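Local structure of crispr-associated endoribonuclease CAS2 (Thermococcus onnurineus, 5G4D) at residues M4-V9 against V63-L68; V14-R19 against L55-E60; K22-H27 against A50-L55. The protein is probably a magnesium-dependent endoribonuclease acting on single-stranded RNA in CRISPR adaptive immunity, forming a homodimer that joins a Cas1 homodimer. All blocks are in the same frame, centred on the assembly; numbering follows the deposited sequence.

How the contacts relate
From the N terminus the chain runs out along strand 4-11, passes through the turn before helix 17-25 and enters that helix, meeting the first half of all three contacts in that order. It returns through them in reverse. Contact 3 closes the innermost loop, where helix 42-55 comes back against the end of helix 17-25; contact 2 encloses it, tying the linker after helix 42-55 to the start of helix 17-25; contact 1 closes the outer loop by pairing the first and last strands of the sheet. Nothing crosses. Leu55 belongs to both contacts 2 and 3, and Val63 of contact 1 touches Ile56 and Leu52, joining sheet, linker and helices.

Contact 1. Residues M4-V9 against V63-L68; sequences MYVVIV and VVIYKL
Ile8 and Ile65 form a non-hydrogen-bonded antiparallel pair with side chains lying parallel, Ile8 CG1 4.0 Å from Ile65 CG2. Ile8 CG1 is anti to the carbonyl carbon (chi1 -60°) and CG2 anti to the backbone N, which takes CG2 to Val63 CG1 at 3.6 Å. Ile65 CG2 also reaches Val6 CG1, 3.9 Å away, and farther along the same face the Met4 methyl meets Lys67 CE. On the other face Val9 CG2 packs 3.7 Å from Val64 CB, and Val7 CG2 touches Leu68 CD1. The Tyr66 ring sets its CD2 edge 3.5 Å from Val7 O, while Val64 CG1 lies over one of its faces, toward the rim.

Six backbone bonds hold these rows together, two each in Tyr5-Leu68, Val7-Tyr66 and Val9-Val64; Leu68 N to Tyr5 O is the shortest at 2.7 Å. The polar ends of Tyr66 and Lys67 go to Glu37 and Glu75 of the second subunit.

Strand 35-40 pairs with the other edge of 4-9, and a strand of the second subunit pairs with 63-67, continuing the sheet across the dimer. Helix 42-55 covers the isoleucine face through Phe45 and Ile48.

Contact 2. Residues V14-R19 against L55-E60; sequences VERVNR and LIDEDE. Unlike the reference sequence in segment 14-19: Arg19 (reference Lys).
Arg16 reaches across to the 55-60 linker, and each part of its side chain from CB to the guanidinium meets Leu55, Asp57 or Glu60. It starts at the N-cap position of helix 17-25, with CB and CG passing near the carbonyl oxygen of Leu55 and CD coming closest, 3.5 Å from Leu55 O. A bend at chi3 (-69°) then swings the head round toward Asp57. NE makes a salt bridge to Asp61, just beyond the linker, and the same carboxylate takes the backbone N-H of Asp57, so it positions both partners. CZ sits 3.4 Å from Asp57 CB, which covers one face of the guanidinium over its centre. The Asp57 carboxylate lies well out of that plane and contributes charge alone.

At the tip, NH2 donates to Glu60 OE1 at 3.0 Å, with an N-H...O angle of 160°. The oxygen lies in the guanidinium plane and offers its anti lone pair, although the two planar groups are turned 58° apart. NH1 donates to a water 3.0 Å away, and that water donates in turn to Glu60 OE1 at 2.8 Å. OE1 is therefore gripped both directly and through water, which should favour its charged form.

Nearer the helix, Leu55 CD1 rests 3.6 Å from Arg19 O. The linker braces itself too: Asp57 OD1 accepts from Asp59 N at 2.9 Å. That bond makes an Asx turn, in the connection that leads from the second helix to the last sheet strand of this ferredoxin-like fold, with the Glu60 side chain about 9 Å from that of Asp11, the predicted magnesium ligand.

Contact 3. Residues K22-H27 against A50-L55; sequences KFLRRH and AGLLDL
Phe23 lays its ring against the backbone of Gly51, joining the two helices that pack on one face of the sheet in the ferredoxin-like fold of Cas2. The aromatic side chain has the largest share of this small, apolar contact. Its CG points away from the backbone N (chi1 172°), which sends the ring out from helix 17-25 to helix 42-55. CZ comes 3.6 Å from Gly51 CA, and the glycine's carbonyl carbon lies over the ring face. Because Gly51 has no side chain, the ring can rest directly on the helix backbone. On the opposite face, CD2 of His27 sits 3.8 Å above the ring plane, offset toward the rim, so the phenyl is held between the imidazole and the glycine. His27 ND1 is hydrogen-bonded to Glu44 of helix 42-55, which helps to orient the imidazole.

Two leucines close in beside the ring. Leu55, already in contact with Arg19, brings the same CD1 methyl to within 3.6 Å of Phe23 CB. Leu52 carries the second share of buried surface: its CD2 is 4.1 Å from Phe23 CD2, and the two side chains cross at a slant.

Leu24 works on the inner side, toward the sheet, where it also packs on Ile8, Tyr10 and Phe36. Leu52 is buried there too and reaches Leu77 of the second subunit, so it links the helix pair to the dimer. Leu24 and Leu52 meet at about a right angle, and the Leu52 CD2 methyl nestles against the isopropyl end of Leu24, 4.0 Å from both CG and CD2 of that residue.

Contact 1. Residues M4-V9 against V63-L68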
loop_
_atom_site.group_PDB
_atom_site.type_symbol
_atom_site.label_atom_id
_atom_site.label_comp_id
_atom_site.label_asym_id
_atom_site.label_seq_id
_atom_site.Cartn_x
_atom_site.Cartn_y
_atom_site.Cartn_z
ATOM N N MET A 4 -17.020 0.476 -4.819
ATOM C CA MET A 4 -15.695 1.061 -4.987
ATOM C C MET A 4 -14.638 -0.036 -4.959
ATOM O O MET A 4 -14.936 -1.221 -4.798
ATOM C CB MET A 4 -15.424 2.154 -3.939
ATOM C CG MET A 4 -15.638 1.817 -2.483
ATOM S SD MET A 4 -15.658 3.349 -1.494
ATOM C CE MET A 4 -15.689 2.671 0.169
ATOM N N TYR A 5 -13.389 0.371 -5.170
ATOM C CA TYR A 5 -12.237 -0.517 -5.124
ATOM C C TYR A 5 -11.292 -0.000 -4.048
ATOM O O TYR A 5 -11.026 1.200 -3.989
ATOM C CB TYR A 5 -11.531 -0.557 -6.488
ATOM C CG TYR A 5 -10.598 -1.719 -6.659
ATOM C CD1 TYR A 5 -9.292 -1.662 -6.178
ATOM C CD2 TYR A 5 -11.009 -2.878 -7.313
ATOM C CE1 TYR A 5 -8.432 -2.736 -6.318
ATOM C CE2 TYR A 5 -10.154 -3.954 -7.463
ATOM C CZ TYR A 5 -8.867 -3.881 -6.959
ATOM O OH TYR A 5 -8.003 -4.940 -7.095
ATOM N N VAL A 6 -10.796 -0.887 -3.185
ATOM C CA VAL A 6 -9.954 -0.434 -2.081
ATOM C C VAL A 6 -8.567 -1.057 -2.166
ATOM O O VAL A 6 -8.377 -2.176 -2.655
ATOM C CB VAL A 6 -10.584 -0.731 -0.699
ATOM C CG1 VAL A 6 -11.849 0.107 -0.502
ATOM C CG2 VAL A 6 -10.867 -2.229 -0.542
ATOM N N VAL A 7 -7.583 -0.300 -1.691
ATOM C CA VAL A 7 -6.251 -0.822 -1.386
ATOM C C VAL A 7 -6.035 -0.543 0.085
ATOM O O VAL A 7 -6.142 0.612 0.516
ATOM C CB VAL A 7 -5.136 -0.165 -2.222
ATOM C CG1 VAL A 7 -3.763 -0.688 -1.761
ATOM C CG2 VAL A 7 -5.348 -0.385 -3.715
ATOM N N ILE A 8 -5.744 -1.585 0.862
ATOM C CA ILE A 8 -5.581 -1.447 2.304
ATOM C C ILE A 8 -4.148 -1.795 2.676
ATOM O O ILE A 8 -3.651 -2.873 2.324
ATOM C CB ILE A 8 -6.564 -2.335 3.084
ATOM C CG1 ILE A 8 -8.000 -1.948 2.735
ATOM C CG2 ILE A 8 -6.309 -2.195 4.590
ATOM C CD1 ILE A 8 -9.028 -2.608 3.648
ATOM N N VAL A 9 -3.490 -0.889 3.388
ATOM C CA VAL A 9 -2.153 -1.132 3.931
ATOM C C VAL A 9 -2.238 -0.963 5.439
ATOM O O VAL A 9 -2.999 -0.126 5.931
ATOM C CB VAL A 9 -1.100 -0.175 3.326
ATOM C CG1 VAL A 9 -0.998 -0.384 1.833
ATOM C CG2 VAL A 9 -1.458 1.275 3.639
ATOM N N VAL A 63 -4.128 1.731 9.978
ATOM C CA VAL A 63 -4.636 1.146 8.744
ATOM C C VAL A 63 -5.010 2.297 7.824
ATOM O O VAL A 63 -5.695 3.233 8.249
ATOM C CB VAL A 63 -5.855 0.236 8.990
ATOM C CG1 VAL A 63 -6.278 -0.426 7.696
ATOM C CG2 VAL A 63 -5.574 -0.801 10.082
ATOM N N VAL A 64 -4.533 2.255 6.584
ATOM C CA VAL A 64 -4.899 3.240 5.569
ATOM C C VAL A 64 -5.701 2.521 4.497
ATOM O O VAL A 64 -5.238 1.523 3.930
ATOM C CB VAL A 64 -3.670 3.938 4.966
ATOM C CG1 VAL A 64 -4.097 4.879 3.832
ATOM C CG2 VAL A 64 -2.920 4.708 6.037
ATOM N N ILE A 65 -6.908 3.010 4.238
ATOM C CA ILE A 65 -7.794 2.444 3.228
ATOM C C ILE A 65 -7.907 3.460 2.098
ATOM O O ILE A 65 -8.640 4.458 2.208
ATOM C CB ILE A 65 -9.171 2.097 3.810
ATOM C CG1 ILE A 65 -8.998 1.182 5.026
ATOM C CG2 ILE A 65 -10.050 1.459 2.739
ATOM C CD1 ILE A 65 -10.304 0.889 5.754
ATOM N N TYR A 66 -7.211 3.195 0.989
ATOM C CA TYR A 66 -7.381 4.009 -0.212
ATOM C C TYR A 66 -8.680 3.614 -0.895
ATOM O O TYR A 66 -8.938 2.423 -1.089
ATOM C CB TYR A 66 -6.205 3.799 -1.165
ATOM C CG TYR A 66 -4.881 4.264 -0.598
ATOM C CD1 TYR A 66 -4.524 5.603 -0.645
ATOM C CD2 TYR A 66 -3.990 3.359 -0.014
ATOM C CE1 TYR A 66 -3.318 6.037 -0.130
ATOM C CE2 TYR A 66 -2.785 3.781 0.515
ATOM C CZ TYR A 66 -2.457 5.128 0.450
ATOM O OH TYR A 66 -1.260 5.558 0.969
ATOM N N LYS A 67 -9.507 4.611 -1.262
ATOM C CA LYS A 67 -10.825 4.364 -1.838
ATOM C C LYS A 67 -10.806 4.857 -3.280
ATOM O O LYS A 67 -10.657 6.064 -3.520
ATOM C CB LYS A 67 -11.921 5.058 -1.037
ATOM C CG LYS A 67 -11.897 4.721 0.439
ATOM C CD LYS A 67 -12.792 5.648 1.240
ATOM C CE LYS A 67 -13.282 4.922 2.472
ATOM N NZ LYS A 67 -13.890 5.786 3.555
ATOM N N LEU A 68 -10.940 3.913 -4.220
ATOM C CA LEU A 68 -10.743 4.173 -5.643
ATOM C C LEU A 68 -12.000 3.823 -6.427
ATOM O O LEU A 68 -12.868 3.092 -5.950
ATOM C CB LEU A 68 -9.546 3.387 -6.188
ATOM C CG LEU A 68 -8.281 3.494 -5.331
ATOM C CD1 LEU A 68 -7.228 2.510 -5.798
ATOM C CD2 LEU A 68 -7.742 4.918 -5.363
#

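Contact 2. Residues V14-R19 against L55-E60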
loop_
_atom_site.group_PDB
_atom_site.type_symbol
_atom_site.label_atom_id
_atom_site.label_comp_id
_atom_site.label_asym_id
_atom_site.label_seq_id
_atom_site.Cartn_x
_atom_site.Cartn_y
_atom_site.Cartn_z
ATOM N N VAL A 14 2.936 -6.499 16.659
ATOM C CA VAL A 14 3.125 -7.929 16.435
ATOM C C VAL A 14 2.062 -8.775 17.134
ATOM O O VAL A 14 1.732 -9.868 16.662
ATOM C CB VAL A 14 4.545 -8.342 16.876
ATOM C CG1 VAL A 14 4.704 -8.183 18.370
ATOM C CG2 VAL A 14 4.802 -9.765 16.482
ATOM N N GLU A 15 1.523 -8.313 18.268
ATOM C CA GLU A 15 0.528 -9.120 18.978
ATOM C C GLU A 15 -0.790 -9.219 18.232
ATOM O O GLU A 15 -1.609 -10.091 18.553
ATOM C CB GLU A 15 0.234 -8.556 20.370
ATOM C CG GLU A 15 1.357 -8.653 21.364
ATOM C CD GLU A 15 2.293 -7.463 21.296
ATOM O OE1 GLU A 15 2.263 -6.713 20.289
ATOM O OE2 GLU A 15 3.068 -7.275 22.260
ATOM N N ARG A 16 -1.020 -8.340 17.262
ATOM C CA ARG A 16 -2.312 -8.243 16.613
ATOM C C ARG A 16 -2.255 -8.397 15.104
ATOM O O ARG A 16 -3.317 -8.531 14.478
ATOM C CB ARG A 16 -2.962 -6.893 16.949
ATOM C CG ARG A 16 -3.232 -6.696 18.436
ATOM C CD ARG A 16 -3.857 -5.348 18.724
ATOM N NE ARG A 16 -2.944 -4.231 18.494
ATOM C CZ ARG A 16 -2.036 -3.815 19.372
ATOM N NH1 ARG A 16 -1.916 -4.427 20.543
ATOM N NH2 ARG A 16 -1.260 -2.779 19.095
ATOM N N VAL A 17 -1.066 -8.387 14.499
ATOM C CA VAL A 17 -0.977 -8.236 13.050
ATOM C C VAL A 17 -1.529 -9.464 12.339
ATOM O O VAL A 17 -2.231 -9.346 11.325
ATOM C CB VAL A 17 0.471 -7.923 12.617
ATOM C CG1 VAL A 17 1.430 -9.075 12.947
ATOM C CG2 VAL A 17 0.509 -7.582 11.115
ATOM N N ASN A 18 -1.267 -10.655 12.872
ATOM C CA ASN A 18 -1.663 -11.851 12.147
ATOM C C ASN A 18 -3.168 -12.107 12.220
ATOM O O ASN A 18 -3.711 -12.740 11.310
ATOM C CB ASN A 18 -0.822 -13.042 12.638
ATOM C CG ASN A 18 0.636 -12.969 12.134
ATOM O OD1 ASN A 18 0.883 -12.910 10.924
ATOM N ND2 ASN A 18 1.595 -12.940 13.060
ATOM N N ARG A 19 -3.869 -11.576 13.227
ATOM C CA ARG A 19 -5.330 -11.621 13.197
ATOM C C ARG A 19 -5.904 -10.639 12.176
ATOM O O ARG A 19 -6.942 -10.921 11.564
ATOM C CB ARG A 19 -5.904 -11.328 14.582
ATOM C CG ARG A 19 -5.598 -12.402 15.630
ATOM C CD ARG A 19 -6.816 -12.682 16.498
ATOM N NE ARG A 19 -7.939 -13.185 15.707
ATOM C CZ ARG A 19 -8.162 -14.472 15.451
ATOM N NH1 ARG A 19 -7.338 -15.399 15.930
ATOM N NH2 ARG A 19 -9.211 -14.835 14.717
ATOM N N LEU A 55 -10.129 -5.421 15.813
ATOM C CA LEU A 55 -8.886 -6.170 15.935
ATOM C C LEU A 55 -7.673 -5.304 16.247
ATOM O O LEU A 55 -6.653 -5.840 16.689
ATOM C CB LEU A 55 -8.614 -6.946 14.637
ATOM C CG LEU A 55 -9.597 -8.063 14.308
ATOM C CD1 LEU A 55 -9.364 -8.553 12.899
ATOM C CD2 LEU A 55 -9.433 -9.202 15.293
ATOM N N ILE A 56 -7.733 -3.998 16.018
ATOM C CA ILE A 56 -6.568 -3.157 16.201
ATOM C C ILE A 56 -6.679 -2.384 17.508
ATOM O O ILE A 56 -7.751 -2.251 18.104
ATOM C CB ILE A 56 -6.354 -2.193 15.011
ATOM C CG1 ILE A 56 -7.472 -1.144 14.942
ATOM C CG2 ILE A 56 -6.258 -2.985 13.716
ATOM C CD1 ILE A 56 -7.207 -0.015 13.952
ATOM N N ASP A 57 -5.530 -1.894 17.970
ATOM C CA ASP A 57 -5.431 -0.928 19.057
ATOM C C ASP A 57 -5.258 0.438 18.409
ATOM O O ASP A 57 -4.210 0.727 17.826
ATOM C CB ASP A 57 -4.253 -1.275 19.969
ATOM C CG ASP A 57 -4.084 -0.307 21.135
ATOM O OD1 ASP A 57 -4.389 0.898 21.008
ATOM O OD2 ASP A 57 -3.619 -0.771 22.195
ATOM N N GLU A 58 -6.292 1.282 18.508
ATOM C CA GLU A 58 -6.287 2.539 17.774
ATOM C C GLU A 58 -5.269 3.542 18.299
ATOM O O GLU A 58 -4.996 4.530 17.613
ATOM C CB GLU A 58 -7.698 3.136 17.769
ATOM C CG GLU A 58 -8.631 2.404 16.815
ATOM C CD GLU A 58 -10.085 2.833 16.941
ATOM O OE1 GLU A 58 -10.396 4.001 16.617
ATOM O OE2 GLU A 58 -10.919 1.994 17.360
ATOM N N ASP A 59 -4.674 3.308 19.470
ATOM C CA ASP A 59 -3.584 4.156 19.942
ATOM C C ASP A 59 -2.222 3.761 19.380
ATOM O O ASP A 59 -1.287 4.565 19.456
ATOM C CB ASP A 59 -3.513 4.132 21.475
ATOM C CG ASP A 59 -4.591 4.971 22.119
ATOM O OD1 ASP A 59 -4.780 6.128 21.685
ATOM O OD2 ASP A 59 -5.252 4.471 23.055
ATOM N N GLU A 60 -2.088 2.555 18.826
ATOM C CA GLU A 60 -0.808 2.038 18.352
ATOM C C GLU A 60 -0.788 1.778 16.855
ATOM O O GLU A 60 0.182 2.144 16.177
ATOM C CB GLU A 60 -0.462 0.731 19.082
ATOM C CG GLU A 60 -0.318 0.840 20.582
ATOM C CD GLU A 60 0.781 -0.064 21.110
ATOM O OE1 GLU A 60 0.811 -1.251 20.720
ATOM O OE2 GLU A 60 1.609 0.419 21.911
HETATM O O HOH W 1 0.865 -3.902 21.564
HETATM O O HOH W 2 -5.725 -8.180 16.385
#

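Contact 3. Residues K22-H27 against A50-L55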
loop_
_atom_site.group_PDB
_atom_site.type_symbol
_atom_site.label_atom_id
_atom_site.label_comp_id
_atom_site.label_asym_id
_atom_site.label_seq_id
_atom_site.Cartn_x
_atom_site.Cartn_y
_atom_site.Cartn_z
ATOM N N LYS A 22 -5.454 -12.419 8.800
ATOM C CA LYS A 22 -6.415 -13.498 8.585
ATOM C C LYS A 22 -7.803 -12.954 8.274
ATOM O O LYS A 22 -8.515 -13.506 7.427
ATOM C CB LYS A 22 -6.457 -14.428 9.809
ATOM C CG LYS A 22 -7.206 -15.734 9.565
ATOM C CD LYS A 22 -6.917 -16.764 10.671
ATOM C CE LYS A 22 -7.460 -16.311 12.022
ATOM N NZ LYS A 22 -8.943 -16.133 12.024
ATOM N N PHE A 23 -8.197 -11.859 8.932
ATOM C CA PHE A 23 -9.496 -11.245 8.654
ATOM C C PHE A 23 -9.553 -10.700 7.232
ATOM O O PHE A 23 -10.540 -10.905 6.515
ATOM C CB PHE A 23 -9.785 -10.134 9.668
ATOM C CG PHE A 23 -11.014 -9.309 9.348
ATOM C CD1 PHE A 23 -12.284 -9.804 9.600
ATOM C CD2 PHE A 23 -10.893 -8.034 8.814
ATOM C CE1 PHE A 23 -13.417 -9.046 9.312
ATOM C CE2 PHE A 23 -12.015 -7.268 8.510
ATOM C CZ PHE A 23 -13.285 -7.775 8.769
ATOM N N LEU A 24 -8.511 -9.981 6.807
ATOM C CA LEU A 24 -8.573 -9.369 5.484
ATOM C C LEU A 24 -8.511 -10.414 4.375
ATOM O O LEU A 24 -9.065 -10.194 3.289
ATOM C CB LEU A 24 -7.460 -8.328 5.332
ATOM C CG LEU A 24 -7.699 -7.029 6.120
ATOM C CD1 LEU A 24 -6.499 -6.105 5.964
ATOM C CD2 LEU A 24 -8.975 -6.298 5.704
ATOM N N ARG A 25 -7.877 -11.563 4.630
ATOM C CA ARG A 25 -7.860 -12.629 3.631
ATOM C C ARG A 25 -9.260 -13.143 3.340
ATOM O O ARG A 25 -9.517 -13.664 2.249
ATOM C CB ARG A 25 -6.963 -13.786 4.082
ATOM C CG ARG A 25 -5.480 -13.501 4.013
ATOM C CD ARG A 25 -4.659 -14.752 4.308
ATOM N NE ARG A 25 -4.844 -15.802 3.307
ATOM C CZ ARG A 25 -4.433 -17.059 3.461
ATOM N NH1 ARG A 25 -3.826 -17.428 4.581
ATOM N NH2 ARG A 25 -4.639 -17.954 2.501
ATOM N N ARG A 26 -10.180 -12.999 4.290
ATOM C CA ARG A 26 -11.560 -13.393 4.050
ATOM C C ARG A 26 -12.354 -12.369 3.244
ATOM O O ARG A 26 -13.532 -12.611 2.959
ATOM C CB ARG A 26 -12.265 -13.645 5.382
ATOM C CG ARG A 26 -11.623 -14.721 6.239
ATOM C CD ARG A 26 -12.264 -14.757 7.617
ATOM N NE ARG A 26 -12.582 -16.115 8.014
ATOM C CZ ARG A 26 -11.838 -16.836 8.846
ATOM N NH1 ARG A 26 -10.742 -16.317 9.374
ATOM N NH2 ARG A 26 -12.188 -18.082 9.157
ATOM N N HIS A 27 -11.756 -11.240 2.855
ATOM C CA HIS A 27 -12.541 -10.179 2.239
ATOM C C HIS A 27 -11.879 -9.604 0.995
ATOM O O HIS A 27 -12.573 -9.111 0.100
ATOM C CB HIS A 27 -12.802 -9.065 3.255
ATOM C CG HIS A 27 -13.672 -9.489 4.397
ATOM N ND1 HIS A 27 -15.047 -9.402 4.355
ATOM C CD2 HIS A 27 -13.365 -10.024 5.603
ATOM C CE1 HIS A 27 -15.550 -9.851 5.492
ATOM N NE2 HIS A 27 -14.553 -10.238 6.266
ATOM N N ALA A 50 -15.375 -2.094 10.311
ATOM C CA ALA A 50 -15.766 -2.483 11.666
ATOM C C ALA A 50 -14.969 -3.688 12.159
ATOM O O ALA A 50 -14.601 -3.754 13.340
ATOM C CB ALA A 50 -17.268 -2.773 11.721
ATOM N N GLY A 51 -14.703 -4.657 11.279
ATOM C CA GLY A 51 -13.867 -5.783 11.670
ATOM C C GLY A 51 -12.464 -5.357 12.050
ATOM O O GLY A 51 -11.898 -5.845 13.035
ATOM N N LEU A 52 -11.877 -4.439 11.276
ATOM C CA LEU A 52 -10.526 -3.971 11.570
ATOM C C LEU A 52 -10.478 -3.213 12.893
ATOM O O LEU A 52 -9.548 -3.396 13.687
ATOM C CB LEU A 52 -10.015 -3.096 10.419
ATOM C CG LEU A 52 -9.687 -3.880 9.149
ATOM C CD1 LEU A 52 -9.442 -2.910 8.010
ATOM C CD2 LEU A 52 -8.457 -4.798 9.350
ATOM N N LEU A 53 -11.481 -2.368 13.151
ATOM C CA LEU A 53 -11.516 -1.618 14.404
ATOM C C LEU A 53 -11.602 -2.540 15.613
ATOM O O LEU A 53 -11.055 -2.224 16.675
ATOM C CB LEU A 53 -12.691 -0.639 14.383
ATOM C CG LEU A 53 -12.513 0.519 13.395
ATOM C CD1 LEU A 53 -13.823 1.270 13.162
ATOM C CD2 LEU A 53 -11.428 1.476 13.886
ATOM N N ASP A 54 -12.252 -3.696 15.468
ATOM C CA ASP A 54 -12.322 -4.646 16.572
ATOM C C ASP A 54 -10.992 -5.338 16.823
ATOM O O ASP A 54 -10.744 -5.787 17.947
ATOM C CB ASP A 54 -13.412 -5.684 16.303
ATOM C CG ASP A 54 -14.800 -5.162 16.624
ATOM O OD1 ASP A 54 -14.953 -4.509 17.678
ATOM O OD2 ASP A 54 -15.731 -5.387 15.821
ATOM N N LEU A 55 -10.129 -5.421 15.813
ATOM C CA LEU A 55 -8.886 -6.170 15.935
ATOM C C LEU A 55 -7.673 -5.304 16.247
ATOM O O LEU A 55 -6.653 -5.840 16.689
ATOM C CB LEU A 55 -8.614 -6.946 14.637
ATOM C CG LEU A 55 -9.597 -8.063 14.308
ATOM C CD1 LEU A 55 -9.364 -8.553 12.899
ATOM C CD2 LEU A 55 -9.433 -9.202 15.293
#